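Local coordinates for outer membrane protein TP0453 (Treponema pallidum, PDB 3K8G) that alters membrane permeability at acidic pH, makes lipid vesicles more permeable and might transport ligands, with a large hydrophobic cavity in its half-barrel, at residues P143-P146 and P147-K151. Residues are numbered along the deposited sequence; the frame is centred on the assembly and turned at random.
Sequences PQLP and PRFEK
The carbonyl of P146, the residue just before helix 147-153, accepts the first i to i+4 bond of that helix: E150 N donates to P146 O at 3.1 Å with an N-H...O angle of 177°, and K151 N follows by bonding to P147 O. P146 thus occupies the N-cap position, while P147 starts the helix as its first residue, a place where the helix needs no backbone N-H donor and a proline costs it no bond. Where the two rings join, packing is tight, with P146 CB 3.4 Å from P147 CD. L145 and F149 form the apolar part of the contact. L145 CD1 sits over one face of the F149 ring, 4.0 Å from its centroid and 19° off the normal, a CH-pi contact, while L145 CG comes 3.7 Å from F149 CD2 at the rim. P146 adds its CG, 3.9 Å from F149 CB. With CG beside the backbone N and a bend at chi2 (-74°), E150 turns its carboxylate back to L145, its OE1 3.5 Å from L145 CB. R148 instead leads away, to a salt bridge with E152 and a cation-pi contact with Y192. Consistent with the predicted amphipathic character of this helix, R148 and K151 are exposed while buried F149 touches Y22 and Y24 of strand 21-26, A163 and Y165 of strand 162-166, Y192 of strand 189-196 and L12 of helix 11-15.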
ATOM      1  N   PRO A 143       6.424  12.624   5.118  1.00 10.08           N
ATOM      2  CA  PRO A 143       6.738  11.352   5.782  1.00 10.34           C
ATOM      3  C   PRO A 143       8.213  10.944   5.535  1.00 14.08           C
ATOM      4  O   PRO A 143       8.812  11.357   4.529  1.00 11.50           O
ATOM      5  CB  PRO A 143       5.814  10.345   5.083  1.00 11.26           C
ATOM      6  CG  PRO A 143       5.486  10.949   3.795  1.00  8.63           C
ATOM      7  CD  PRO A 143       5.435  12.444   4.029  1.00  8.50           C
ATOM      8  N   GLN A 144       8.770  10.172   6.464  1.00 13.69           N
ATOM      9  CA  GLN A 144      10.117   9.622   6.356  1.00 17.19           C
ATOM     10  C   GLN A 144      10.054   8.157   5.962  1.00 15.20           C
ATOM     11  O   GLN A 144       9.348   7.369   6.591  1.00 14.37           O
ATOM     12  CB  GLN A 144      10.845   9.747   7.688  1.00 18.65           C
ATOM     13  CG  GLN A 144      10.977  11.177   8.213  1.00 26.80           C
ATOM     14  CD  GLN A 144      11.301  11.171   9.706  1.00 40.72           C
ATOM     15  OE1 GLN A 144      10.536  10.634  10.507  1.00 49.05           O
ATOM     16  NE2 GLN A 144      12.434  11.745  10.080  1.00 44.06           N
ATOM     17  N   LEU A 145      10.734   7.799   4.879  1.00 11.70           N
ATOM     18  CA  LEU A 145      10.655   6.452   4.352  1.00 12.12           C
ATOM     19  C   LEU A 145      12.061   5.913   4.133  1.00 10.82           C
ATOM     20  O   LEU A 145      12.978   6.689   3.895  1.00 10.07           O
ATOM     21  CB  LEU A 145       9.916   6.418   2.996  1.00 10.73           C
ATOM     22  CG  LEU A 145       8.368   6.389   2.901  1.00 21.00           C
ATOM     23  CD1 LEU A 145       7.760   5.227   3.760  1.00 20.15           C
ATOM     24  CD2 LEU A 145       7.782   7.701   3.296  1.00 13.84           C
ATOM     25  N   PRO A 146      12.224   4.569   4.169  1.00 12.41           N
ATOM     26  CA  PRO A 146      13.595   4.059   4.035  1.00 12.84           C
ATOM     27  C   PRO A 146      14.111   4.188   2.592  1.00 10.86           C
ATOM     28  O   PRO A 146      13.322   4.340   1.683  1.00  9.71           O
ATOM     29  CB  PRO A 146      13.500   2.588   4.442  1.00 13.80           C
ATOM     30  CG  PRO A 146      12.083   2.220   4.387  1.00 17.61           C
ATOM     31  CD  PRO A 146      11.242   3.509   4.514  1.00 10.94           C
ATOM     32  N   PRO A 147      15.443   4.148   2.402  1.00 12.17           N
ATOM     33  CA  PRO A 147      15.988   4.437   1.080  1.00 11.84           C
ATOM     34  C   PRO A 147      15.496   3.566  -0.073  1.00 11.01           C
ATOM     35  O   PRO A 147      15.254   4.100  -1.147  1.00  9.09           O
ATOM     36  CB  PRO A 147      17.496   4.282   1.266  1.00 11.82           C
ATOM     37  CG  PRO A 147      17.718   4.456   2.726  1.00 16.19           C
ATOM     38  CD  PRO A 147      16.500   3.904   3.403  1.00 10.22           C
ATOM     39  N   ARG A 148      15.362   2.248   0.108  1.00  8.95           N
ATOM     40  CA  ARG A 148      14.907   1.417  -1.031  1.00  9.67           C
ATOM     41  C   ARG A 148      13.429   1.666  -1.346  1.00  9.06           C
ATOM     42  O   ARG A 148      12.998   1.618  -2.494  1.00 10.10           O
ATOM     43  CB  ARG A 148      15.156  -0.095  -0.773  1.00  9.27           C
ATOM     44  CG  ARG A 148      14.672  -0.952  -1.916  1.00 18.02           C
ATOM     45  CD  ARG A 148      15.062  -2.424  -1.772  1.00 18.79           C
ATOM     46  NE  ARG A 148      14.611  -3.144  -2.948  1.00 17.37           N
ATOM     47  CZ  ARG A 148      14.722  -4.463  -3.076  1.00 20.30           C
ATOM     48  NH1 ARG A 148      15.265  -5.176  -2.097  1.00 20.73           N
ATOM     49  NH2 ARG A 148      14.270  -5.051  -4.162  1.00 22.17           N
ATOM     50  N   PHE A 149      12.645   1.928  -0.314  1.00 10.62           N
ATOM     51  CA  PHE A 149      11.237   2.275  -0.555  1.00  9.16           C
ATOM     52  C   PHE A 149      11.166   3.563  -1.428  1.00  8.21           C
ATOM     53  O   PHE A 149      10.457   3.618  -2.465  1.00 10.34           O
ATOM     54  CB  PHE A 149      10.513   2.453   0.784  1.00  8.14           C
ATOM     55  CG  PHE A 149       9.016   2.667   0.634  1.00  9.16           C
ATOM     56  CD1 PHE A 149       8.136   1.619   0.911  1.00  8.73           C
ATOM     57  CD2 PHE A 149       8.517   3.906   0.210  1.00  8.41           C
ATOM     58  CE1 PHE A 149       6.739   1.808   0.793  1.00  8.34           C
ATOM     59  CE2 PHE A 149       7.136   4.113   0.051  1.00 11.02           C
ATOM     60  CZ  PHE A 149       6.238   3.055   0.345  1.00  9.95           C
ATOM     61  N   GLU A 150      11.906   4.586  -1.019  1.00  8.83           N
ATOM     62  CA  GLU A 150      12.021   5.842  -1.822  1.00 10.20           C
ATOM     63  C   GLU A 150      12.454   5.556  -3.266  1.00 13.77           C
ATOM     64  O   GLU A 150      11.861   6.089  -4.217  1.00 12.44           O
ATOM     65  CB  GLU A 150      13.046   6.814  -1.213  1.00  9.55           C
ATOM     66  CG  GLU A 150      12.640   7.398   0.141  1.00  9.63           C
ATOM     67  CD  GLU A 150      11.513   8.479   0.090  1.00 14.28           C
ATOM     68  OE1 GLU A 150      11.251   9.066   1.156  1.00 11.03           O
ATOM     69  OE2 GLU A 150      10.931   8.777  -0.978  1.00 10.72           O
ATOM     70  N   LYS A 151      13.485   4.714  -3.412  1.00 12.41           N
ATOM     71  CA  LYS A 151      13.943   4.296  -4.746  1.00 14.69           C
ATOM     72  C   LYS A 151      12.841   3.614  -5.584  1.00 13.67           C
ATOM     73  O   LYS A 151      12.595   4.005  -6.748  1.00 12.67           O
ATOM     74  CB  LYS A 151      15.198   3.399  -4.663  1.00 12.59           C
ATOM     75  CG  LYS A 151      15.794   3.047  -6.049  1.00 15.92           C
ATOM     76  CD  LYS A 151      16.052   4.334  -6.872  1.00 28.61           C
ATOM     77  CE  LYS A 151      16.973   4.121  -8.095  1.00 28.66           C
ATOM     78  NZ  LYS A 151      17.057   5.356  -8.957  1.00 22.99           N
TER